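Local atomic coordinates of probable zinc protease (Pseudomonas aeruginosa, PDB entry 4NNZ), a protein that is one subunit of a heterodimeric zinc protease of the peptidase M16 family and probably has metallopeptidase activity. Residues V127-R132 with G164-L169; S50-H55 with D175-W180; A142-R147 with L236-R241. All blocks are in the same frame, centred on the assembly; numbering follows the deposited sequence.

How the interactions relate
Interactions 1 and 2 lie side by side, their centres about 13 Å apart, and meet on helix 49-56: Ile-128 of interaction 1 packs on Ala-52 and His-55 of interaction 2, and Glu-131 touches His-51. His-51, Glu-54 and His-55 spell the inverted HXXEH motif of M16 peptidases, whose histidines bind zinc in that family, consistent with a zinc site here; Glu-131, 76 positions after His-55, probably corresponds to the third ligand. Interaction 3 is centred about 18 Å from interaction 1 and linked to it by a salt bridge from Arg-132 NH1 to Glu-146 OE2, 2.8 Å. Interactions 2 and 3 do not touch, their nearest atoms being about 11 Å apart.

Interaction 1: residues V127-R132 with G164-L169; sequences VIKEER and GWMADL
Arg-132 and Met-166 carry a mixed polar and apolar contact between helix 118-137 and the start of the short helix 166-171. Arg-132 NH1 donates to Gly-164 O at 2.8 Å, but the bond is bent, with an N-H...O angle of 131°, and the carbonyl oxygen sits at the guanidinium edge, tilted somewhat from its plane. Over one face of the same guanidinium sits the backbone N of Met-166. Glu-146 also pairs with NH1, and Asp-137 takes NH2, so this buried group is gripped by two carboxylates as well as a carbonyl, which would be expected to stabilise its charge. The helix that carries Arg-132 also bears Glu-131, which probably corresponds to the third zinc ligand of M16 peptidases. Met-166, with CG anti to its N and then folded back (chi2 68°, chi3 84°), brings CE to 3.6 Å from Lys-129 O and 3.8 Å from Arg-132 CD. Its SD crosses the aliphatic part of Lys-129, 4.1 Å from CG. Leu-169 fills in beside them: its CD1 lies 3.8 Å from Arg-132 CD, its CB 4.0 Å from Lys-129 CG, and its CD2 faces Ile-128 CG2.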
loop_
_atom_site.group_PDB
_atom_site.type_symbol
_atom_site.label_atom_id
_atom_site.label_comp_id
_atom_site.label_asym_id
_atom_site.label_seq_id
_atom_site.Cartn_x
_atom_site.Cartn_y
_atom_site.Cartn_z
ATOM N N VAL A 127 19.246 15.977 0.919
ATOM C CA VAL A 127 18.400 17.053 1.315
ATOM C C VAL A 127 17.022 16.499 1.537
ATOM O O VAL A 127 16.385 16.807 2.502
ATOM C CB VAL A 127 18.322 18.097 0.191
ATOM C CG1 VAL A 127 17.238 19.110 0.418
ATOM C CG2 VAL A 127 19.627 18.797 -0.005
ATOM N N ILE A 128 16.557 15.684 0.615
ATOM C CA ILE A 128 15.241 15.131 0.698
ATOM C C ILE A 128 15.096 14.256 1.896
ATOM O O ILE A 128 14.125 14.333 2.585
ATOM C CB ILE A 128 14.943 14.347 -0.560
ATOM C CG1 ILE A 128 14.882 15.294 -1.720
ATOM C CG2 ILE A 128 13.618 13.652 -0.470
ATOM C CD1 ILE A 128 14.893 14.601 -3.044
ATOM N N LYS A 129 16.076 13.425 2.135
ATOM C CA LYS A 129 16.024 12.537 3.246
ATOM C C LYS A 129 15.999 13.364 4.479
ATOM O O LYS A 129 15.329 13.071 5.436
ATOM C CB LYS A 129 17.263 11.694 3.268
ATOM C CG LYS A 129 17.250 10.566 2.288
ATOM C CD LYS A 129 18.345 9.595 2.602
ATOM C CE LYS A 129 19.581 9.859 1.795
ATOM N NZ LYS A 129 20.628 8.951 2.278
ATOM N N GLU A 130 16.796 14.399 4.455
ATOM C CA GLU A 130 16.879 15.285 5.561
ATOM C C GLU A 130 15.562 15.963 5.781
ATOM O O GLU A 130 15.109 16.063 6.872
ATOM C CB GLU A 130 17.983 16.279 5.289
ATOM C CG GLU A 130 18.074 17.416 6.260
ATOM C CD GLU A 130 18.553 16.969 7.605
ATOM O OE1 GLU A 130 18.476 15.773 7.900
ATOM O OE2 GLU A 130 19.008 17.809 8.378
ATOM N N GLU A 131 14.928 16.388 4.715
ATOM C CA GLU A 131 13.635 17.012 4.794
ATOM C C GLU A 131 12.597 16.070 5.391
ATOM O O GLU A 131 11.718 16.510 6.058
ATOM C CB GLU A 131 13.209 17.541 3.423
ATOM C CG GLU A 131 11.714 17.651 3.194
ATOM C CD GLU A 131 11.344 18.465 1.988
ATOM O OE1 GLU A 131 11.686 18.057 0.879
ATOM O OE2 GLU A 131 10.698 19.511 2.140
ATOM N N ARG A 132 12.702 14.788 5.127
ATOM C CA ARG A 132 11.813 13.840 5.725
ATOM C C ARG A 132 11.942 13.755 7.224
ATOM O O ARG A 132 10.975 13.610 7.906
ATOM C CB ARG A 132 12.023 12.462 5.131
ATOM C CG ARG A 132 10.793 11.627 5.227
ATOM C CD ARG A 132 11.052 10.157 5.324
ATOM N NE ARG A 132 10.280 9.610 6.407
ATOM C CZ ARG A 132 9.001 9.303 6.368
ATOM N NH1 ARG A 132 8.290 9.443 5.284
ATOM N NH2 ARG A 132 8.442 8.841 7.438
ATOM N N GLY A 164 7.773 10.114 0.606
ATOM C CA GLY A 164 8.373 8.815 0.463
ATOM C C GLY A 164 8.775 8.218 1.772
ATOM O O GLY A 164 9.089 8.922 2.665
ATOM N N TRP A 165 8.723 6.915 1.902
ATOM C CA TRP A 165 9.216 6.253 3.090
ATOM C C TRP A 165 10.735 6.284 3.117
ATOM O O TRP A 165 11.362 6.226 2.107
ATOM C CB TRP A 165 8.708 4.825 3.162
ATOM C CG TRP A 165 7.233 4.637 3.177
ATOM C CD1 TRP A 165 6.484 4.102 2.206
ATOM C CD2 TRP A 165 6.343 4.943 4.227
ATOM N NE1 TRP A 165 5.196 4.050 2.563
ATOM C CE2 TRP A 165 5.075 4.564 3.814
ATOM C CE3 TRP A 165 6.490 5.521 5.473
ATOM C CZ2 TRP A 165 3.974 4.743 4.588
ATOM C CZ3 TRP A 165 5.410 5.671 6.239
ATOM C CH2 TRP A 165 4.162 5.296 5.803
ATOM N N MET A 166 11.317 6.359 4.284
ATOM C CA MET A 166 12.731 6.563 4.386
ATOM C C MET A 166 13.522 5.449 3.767
ATOM O O MET A 166 14.551 5.664 3.178
ATOM C CB MET A 166 13.152 6.791 5.820
ATOM C CG MET A 166 14.612 7.165 5.942
ATOM S SD MET A 166 15.057 8.750 5.275
ATOM C CE MET A 166 14.611 9.732 6.676
ATOM N N ALA A 167 13.022 4.252 3.913
ATOM C CA ALA A 167 13.651 3.118 3.347
ATOM C C ALA A 167 13.699 3.252 1.859
ATOM O O ALA A 167 14.650 2.861 1.255
ATOM C CB ALA A 167 12.901 1.882 3.743
ATOM N N ASP A 168 12.652 3.758 1.256
ATOM C CA ASP A 168 12.651 3.983 -0.166
ATOM C C ASP A 168 13.599 5.073 -0.623
ATOM O O ASP A 168 14.294 4.911 -1.565
ATOM C CB ASP A 168 11.231 4.202 -0.696
ATOM C CG ASP A 168 10.291 3.096 -0.321
ATOM O OD1 ASP A 168 10.737 2.081 0.157
ATOM O OD2 ASP A 168 9.091 3.237 -0.471
ATOM N N LEU A 169 13.626 6.183 0.072
ATOM C CA LEU A 169 14.508 7.263 -0.259
ATOM C C LEU A 169 15.913 6.789 -0.125
ATOM O O LEU A 169 16.762 7.131 -0.887
ATOM C CB LEU A 169 14.271 8.431 0.663
ATOM C CG LEU A 169 12.854 8.952 0.733
ATOM C CD1 LEU A 169 12.680 9.905 1.872
ATOM C CD2 LEU A 169 12.418 9.596 -0.550
#

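Interaction 2: residues S50-H55 with D175-W180; sequences SHALEH and DDLRHW
Leu-53 and Leu-177 form the apolar centre where helix 49-56 lies across helix 174-184. The two short segments run at 90° to each other, with their axes 9.8 Å apart, and the leucines meet close to the crossing. Leu-177 pushes its CD2 against the base of the other helix's side chains, 4.1 Å from Leu-53 CB and 4.2 Å from Ala-52 CB. In return Leu-53, whose CG stands anti to its own N (chi1 -178°), divides its two methyls: CD1 rests 3.8 Å from the carbonyl oxygen of Leu-177, while CD2 comes in at the edge of the Trp-180 indole, near the ring plane, 3.8 Å from CD1 of that ring. Further out the indole passes Ser-50, and its NE1 lies 3.3 Å from Ser-50 OG. This is at most a weak hydrogen bond, and a doubtful one, because the position of the hydroxyl oxygen is uncertain. Trp-184 extends the aromatic patch, meeting Trp-180 edge-to-face. Elsewhere on helix 174-184, Asp-176 forms a salt bridge with Arg-223 of a second copy of this protein. Helix 49-56 carries the inverted HXXEH signature of M16 peptidases, His-51, Glu-54 and His-55, and none of these three side chains takes part in this packing: His-51 starts off away from helix 174-184, and Glu-54 bonds to Thr-84. Cohesion between the two helices therefore rests chiefly on aliphatic packing around Leu-53 and Leu-177 and on the indole edge, with little contribution from polar pairing.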
loop_
_atom_site.group_PDB
_atom_site.type_symbol
_atom_site.label_atom_id
_atom_site.label_comp_id
_atom_site.label_asym_id
_atom_site.label_seq_id
_atom_site.Cartn_x
_atom_site.Cartn_y
_atom_site.Cartn_z
ATOM N N SER A 50 7.965 10.929 -7.282
ATOM C CA SER A 50 7.412 12.082 -7.932
ATOM C C SER A 50 7.827 13.355 -7.303
ATOM O O SER A 50 8.136 14.302 -7.952
ATOM C CB SER A 50 5.912 11.989 -7.968
ATOM O OG SER A 50 5.570 10.659 -8.002
ATOM N N HIS A 51 7.783 13.379 -5.999
ATOM C CA HIS A 51 8.241 14.491 -5.243
ATOM C C HIS A 51 9.747 14.754 -5.372
ATOM O O HIS A 51 10.163 15.863 -5.339
ATOM C CB HIS A 51 7.790 14.333 -3.812
ATOM C CG HIS A 51 8.439 15.285 -2.890
ATOM N ND1 HIS A 51 9.704 15.090 -2.409
ATOM C CD2 HIS A 51 8.021 16.461 -2.394
ATOM C CE1 HIS A 51 10.041 16.112 -1.660
ATOM N NE2 HIS A 51 9.031 16.953 -1.625
ATOM N N ALA A 52 10.554 13.730 -5.442
ATOM C CA ALA A 52 11.955 13.905 -5.680
ATOM C C ALA A 52 12.264 14.453 -7.046
ATOM O O ALA A 52 13.125 15.278 -7.213
ATOM C CB ALA A 52 12.689 12.609 -5.478
ATOM N N LEU A 53 11.579 13.941 -8.037
ATOM C CA LEU A 53 11.844 14.325 -9.379
ATOM C C LEU A 53 11.544 15.783 -9.515
ATOM O O LEU A 53 12.232 16.480 -10.203
ATOM C CB LEU A 53 11.011 13.500 -10.335
ATOM C CG LEU A 53 11.167 13.716 -11.831
ATOM C CD1 LEU A 53 12.590 13.561 -12.298
ATOM C CD2 LEU A 53 10.265 12.806 -12.610
ATOM N N GLU A 54 10.504 16.231 -8.850
ATOM C CA GLU A 54 10.119 17.609 -8.875
ATOM C C GLU A 54 11.154 18.451 -8.192
ATOM O O GLU A 54 11.607 19.425 -8.710
ATOM C CB GLU A 54 8.786 17.775 -8.192
ATOM C CG GLU A 54 8.416 19.199 -7.876
ATOM C CD GLU A 54 8.559 19.535 -6.429
ATOM O OE1 GLU A 54 7.839 18.983 -5.615
ATOM O OE2 GLU A 54 9.403 20.353 -6.110
ATOM N N HIS A 55 11.521 18.051 -7.007
ATOM C CA HIS A 55 12.532 18.733 -6.266
ATOM C C HIS A 55 13.788 18.932 -7.104
ATOM O O HIS A 55 14.456 19.923 -7.001
ATOM C CB HIS A 55 12.836 17.938 -5.020
ATOM C CG HIS A 55 13.828 18.581 -4.125
ATOM N ND1 HIS A 55 13.469 19.329 -3.037
ATOM C CD2 HIS A 55 15.174 18.599 -4.161
ATOM C CE1 HIS A 55 14.550 19.776 -2.438
ATOM N NE2 HIS A 55 15.601 19.349 -3.103
ATOM N N ASP A 175 18.656 6.382 -11.925
ATOM C CA ASP A 175 17.962 5.695 -12.969
ATOM C C ASP A 175 16.502 5.602 -12.694
ATOM O O ASP A 175 15.711 5.728 -13.576
ATOM C CB ASP A 175 18.611 4.371 -13.219
ATOM C CG ASP A 175 19.820 4.514 -14.084
ATOM O OD1 ASP A 175 19.683 5.057 -15.191
ATOM O OD2 ASP A 175 20.922 4.139 -13.660
ATOM N N ASP A 176 16.152 5.421 -11.442
ATOM C CA ASP A 176 14.773 5.351 -11.063
ATOM C C ASP A 176 14.075 6.654 -11.354
ATOM O O ASP A 176 12.956 6.664 -11.784
ATOM C CB ASP A 176 14.646 4.979 -9.599
ATOM C CG ASP A 176 15.130 3.591 -9.310
ATOM O OD1 ASP A 176 15.146 2.766 -10.215
ATOM O OD2 ASP A 176 15.497 3.310 -8.172
ATOM N N LEU A 177 14.747 7.750 -11.081
ATOM C CA LEU A 177 14.268 9.065 -11.386
ATOM C C LEU A 177 14.143 9.366 -12.853
ATOM O O LEU A 177 13.218 9.980 -13.258
ATOM C CB LEU A 177 15.162 10.096 -10.731
ATOM C CG LEU A 177 14.878 10.607 -9.334
ATOM C CD1 LEU A 177 15.241 12.050 -9.274
ATOM C CD2 LEU A 177 13.430 10.473 -8.986
ATOM N N ARG A 178 15.100 8.950 -13.647
ATOM C CA ARG A 178 15.055 9.184 -15.068
ATOM C C ARG A 178 13.904 8.485 -15.684
ATOM O O ARG A 178 13.293 8.966 -16.592
ATOM C CB ARG A 178 16.306 8.635 -15.724
ATOM C CG ARG A 178 17.555 9.427 -15.471
ATOM C CD ARG A 178 18.690 8.934 -16.321
ATOM N NE ARG A 178 19.877 9.742 -16.152
ATOM C CZ ARG A 178 21.012 9.277 -15.663
ATOM N NH1 ARG A 178 21.100 8.019 -15.293
ATOM N NH2 ARG A 178 22.061 10.061 -15.545
ATOM N N HIS A 179 13.697 7.272 -15.240
ATOM C CA HIS A 179 12.687 6.429 -15.778
ATOM C C HIS A 179 11.321 6.951 -15.498
ATOM O O HIS A 179 10.433 6.859 -16.295
ATOM C CB HIS A 179 12.853 5.050 -15.218
ATOM C CG HIS A 179 11.897 4.068 -15.781
ATOM N ND1 HIS A 179 12.046 3.528 -17.033
ATOM C CD2 HIS A 179 10.763 3.544 -15.274
ATOM C CE1 HIS A 179 11.049 2.705 -17.271
ATOM N NE2 HIS A 179 10.257 2.696 -16.217
ATOM N N TRP A 180 11.172 7.468 -14.304
ATOM C CA TRP A 180 9.959 8.087 -13.882
ATOM C C TRP A 180 9.712 9.304 -14.711
ATOM O O TRP A 180 8.600 9.593 -15.055
ATOM C CB TRP A 180 10.042 8.400 -12.407
ATOM C CG TRP A 180 8.766 8.616 -11.723
ATOM C CD1 TRP A 180 8.312 9.771 -11.280
ATOM C CD2 TRP A 180 7.796 7.642 -11.353
ATOM N NE1 TRP A 180 7.124 9.624 -10.686
ATOM C CE2 TRP A 180 6.783 8.315 -10.704
ATOM C CE3 TRP A 180 7.688 6.271 -11.509
ATOM C CZ2 TRP A 180 5.682 7.687 -10.224
ATOM C CZ3 TRP A 180 6.610 5.666 -11.044
ATOM C CH2 TRP A 180 5.614 6.361 -10.398
#

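Interaction 3: residues A142-R147 with L236-R241; sequences ALAFER and LKLYVR
Arg-147, on helix 140-152, lies obliquely across Leu-238 of strand 233-240. Its CB is 4.0 Å from Leu-238 CD1 and also faces CD2 of Leu-236. The next atom, CG, meets the other methyl of Leu-238, CD2, at 3.9 Å. A turn at the second torsion (chi2 -66°) then bends the chain back along its own helix, so that the guanidinium lies against Leu-143, whose CD2 sits over one of its faces, 3.7 Å above the plane and offset toward the rim. At the tip, NH1 touches Leu-238 CD2, at 4.0 Å, while its stronger hydrogen bond goes to Pro-231 O of a second copy of this protein; the polar end is bonded across the subunit interface, while CB and CG pack on the strand. The arrangement is a helix packed on the face of a β-sheet, the segments running close to antiparallel at 158° with their axes 9.4 Å apart. It joins the two M16 family regions of the chain, the helix in the Insulinase range and the strand in the inactive-domain range. Strand 233-240 is outermost in the chain's five-stranded sheet, but Leu-236 and Lys-237 pair antiparallel with a strand of the second copy, continuing the sheet. Leu-236, Leu-238 and Val-240, every second residue, turn toward the helix. Leu-238 is the central one: its CD1 rests 3.9 Å from Ala-144 CA, in the closest CA pair of the two segments. Toward one end Leu-236 CD2 lies 3.8 Å from Arg-147 O, and toward the other Val-240 CG1 meets Leu-143 CD2 at 4.3 Å.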
loop_
_atom_site.group_PDB
_atom_site.type_symbol
_atom_site.label_atom_id
_atom_site.label_comp_id
_atom_site.label_asym_id
_atom_site.label_seq_id
_atom_site.Cartn_x
_atom_site.Cartn_y
_atom_site.Cartn_z
ATOM N N ALA A 142 2.722 15.590 11.992
ATOM C CA ALA A 142 2.944 15.087 10.674
ATOM C C ALA A 142 3.123 13.595 10.711
ATOM O O ALA A 142 2.695 12.908 9.831
ATOM C CB ALA A 142 4.151 15.754 10.060
ATOM N N LEU A 143 3.815 13.125 11.725
ATOM C CA LEU A 143 4.124 11.736 11.895
ATOM C C LEU A 143 2.910 10.908 12.113
ATOM O O LEU A 143 2.746 9.877 11.528
ATOM C CB LEU A 143 5.015 11.576 13.110
ATOM C CG LEU A 143 5.767 10.286 13.359
ATOM C CD1 LEU A 143 6.838 10.500 14.382
ATOM C CD2 LEU A 143 4.880 9.191 13.850
ATOM N N ALA A 144 2.069 11.378 12.998
ATOM C CA ALA A 144 0.847 10.720 13.324
ATOM C C ALA A 144 -0.046 10.631 12.132
ATOM O O ALA A 144 -0.649 9.637 11.905
ATOM C CB ALA A 144 0.152 11.475 14.431
ATOM N N PHE A 145 -0.128 11.694 11.376
ATOM C CA PHE A 145 -0.966 11.723 10.219
ATOM C C PHE A 145 -0.555 10.756 9.137
ATOM O O PHE A 145 -1.366 10.245 8.442
ATOM C CB PHE A 145 -1.093 13.125 9.682
ATOM C CG PHE A 145 -2.306 13.332 8.844
ATOM C CD1 PHE A 145 -3.513 13.568 9.418
ATOM C CD2 PHE A 145 -2.224 13.292 7.479
ATOM C CE1 PHE A 145 -4.627 13.743 8.662
ATOM C CE2 PHE A 145 -3.335 13.473 6.715
ATOM C CZ PHE A 145 -4.533 13.709 7.309
ATOM N N GLU A 146 0.728 10.546 8.991
ATOM C CA GLU A 146 1.254 9.646 8.003
ATOM C C GLU A 146 0.802 8.250 8.289
ATOM O O GLU A 146 0.388 7.560 7.417
ATOM C CB GLU A 146 2.754 9.711 8.026
ATOM C CG GLU A 146 3.427 9.210 6.799
ATOM C CD GLU A 146 4.903 9.213 6.951
ATOM O OE1 GLU A 146 5.367 8.736 7.967
ATOM O OE2 GLU A 146 5.597 9.693 6.074
ATOM N N ARG A 147 0.882 7.860 9.535
ATOM C CA ARG A 147 0.350 6.614 9.988
ATOM C C ARG A 147 -1.139 6.491 9.827
ATOM O O ARG A 147 -1.625 5.457 9.504
ATOM C CB ARG A 147 0.651 6.421 11.457
ATOM C CG ARG A 147 2.065 6.639 11.911
ATOM C CD ARG A 147 2.979 5.623 11.327
ATOM N NE ARG A 147 4.361 5.961 11.499
ATOM C CZ ARG A 147 5.079 5.582 12.527
ATOM N NH1 ARG A 147 4.548 4.881 13.483
ATOM N NH2 ARG A 147 6.325 5.911 12.591
ATOM N N LEU A 236 -6.116 3.398 16.025
ATOM C CA LEU A 236 -4.671 3.560 16.202
ATOM C C LEU A 236 -4.326 4.274 17.468
ATOM O O LEU A 236 -5.013 5.140 17.869
ATOM C CB LEU A 236 -4.059 4.363 15.092
ATOM C CG LEU A 236 -3.556 3.610 13.914
ATOM C CD1 LEU A 236 -4.768 3.133 13.180
ATOM C CD2 LEU A 236 -2.761 4.544 13.055
ATOM N N LYS A 237 -3.254 3.864 18.106
ATOM C CA LYS A 237 -2.728 4.567 19.234
ATOM C C LYS A 237 -1.290 4.884 18.990
ATOM O O LYS A 237 -0.520 4.010 18.784
ATOM C CB LYS A 237 -2.831 3.709 20.464
ATOM C CG LYS A 237 -2.968 4.523 21.718
ATOM C CD LYS A 237 -3.023 3.662 22.939
ATOM C CE LYS A 237 -4.446 3.301 23.236
ATOM N NZ LYS A 237 -4.744 3.249 24.689
ATOM N N LEU A 238 -0.937 6.152 18.997
ATOM C CA LEU A 238 0.416 6.569 18.763
ATOM C C LEU A 238 0.926 7.476 19.835
ATOM O O LEU A 238 0.288 8.412 20.187
ATOM C CB LEU A 238 0.507 7.318 17.471
ATOM C CG LEU A 238 0.185 6.562 16.223
ATOM C CD1 LEU A 238 -0.398 7.508 15.204
ATOM C CD2 LEU A 238 1.471 5.950 15.734
ATOM N N TYR A 239 2.120 7.200 20.301
ATOM C CA TYR A 239 2.753 8.032 21.271
ATOM C C TYR A 239 3.822 8.852 20.605
ATOM O O TYR A 239 4.699 8.343 19.968
ATOM C CB TYR A 239 3.360 7.172 22.341
ATOM C CG TYR A 239 2.344 6.470 23.171
ATOM C CD1 TYR A 239 1.767 7.092 24.236
ATOM C CD2 TYR A 239 1.965 5.196 22.882
ATOM C CE1 TYR A 239 0.847 6.464 24.995
ATOM C CE2 TYR A 239 1.042 4.561 23.639
ATOM C CZ TYR A 239 0.488 5.206 24.697
ATOM O OH TYR A 239 -0.440 4.582 25.449
ATOM N N VAL A 240 3.720 10.150 20.752
ATOM C CA VAL A 240 4.578 11.055 20.049
ATOM C C VAL A 240 4.996 12.165 20.945
ATOM O O VAL A 240 4.494 12.325 22.018
ATOM C CB VAL A 240 3.890 11.658 18.859
ATOM C CG1 VAL A 240 3.850 10.659 17.753
ATOM C CG2 VAL A 240 2.508 12.085 19.232
ATOM N N ARG A 241 5.948 12.922 20.479
ATOM C CA ARG A 241 6.491 13.984 21.248
ATOM C C ARG A 241 5.603 15.184 21.097
ATOM O O ARG A 241 5.902 16.089 20.396
ATOM C CB ARG A 241 7.879 14.277 20.747
ATOM C CG ARG A 241 8.935 13.828 21.704
ATOM C CD ARG A 241 9.813 12.711 21.206
ATOM N NE ARG A 241 11.042 12.700 21.991
ATOM C CZ ARG A 241 11.460 11.703 22.770
ATOM N NH1 ARG A 241 10.769 10.579 22.876
ATOM N NH2 ARG A 241 12.593 11.830 23.437
#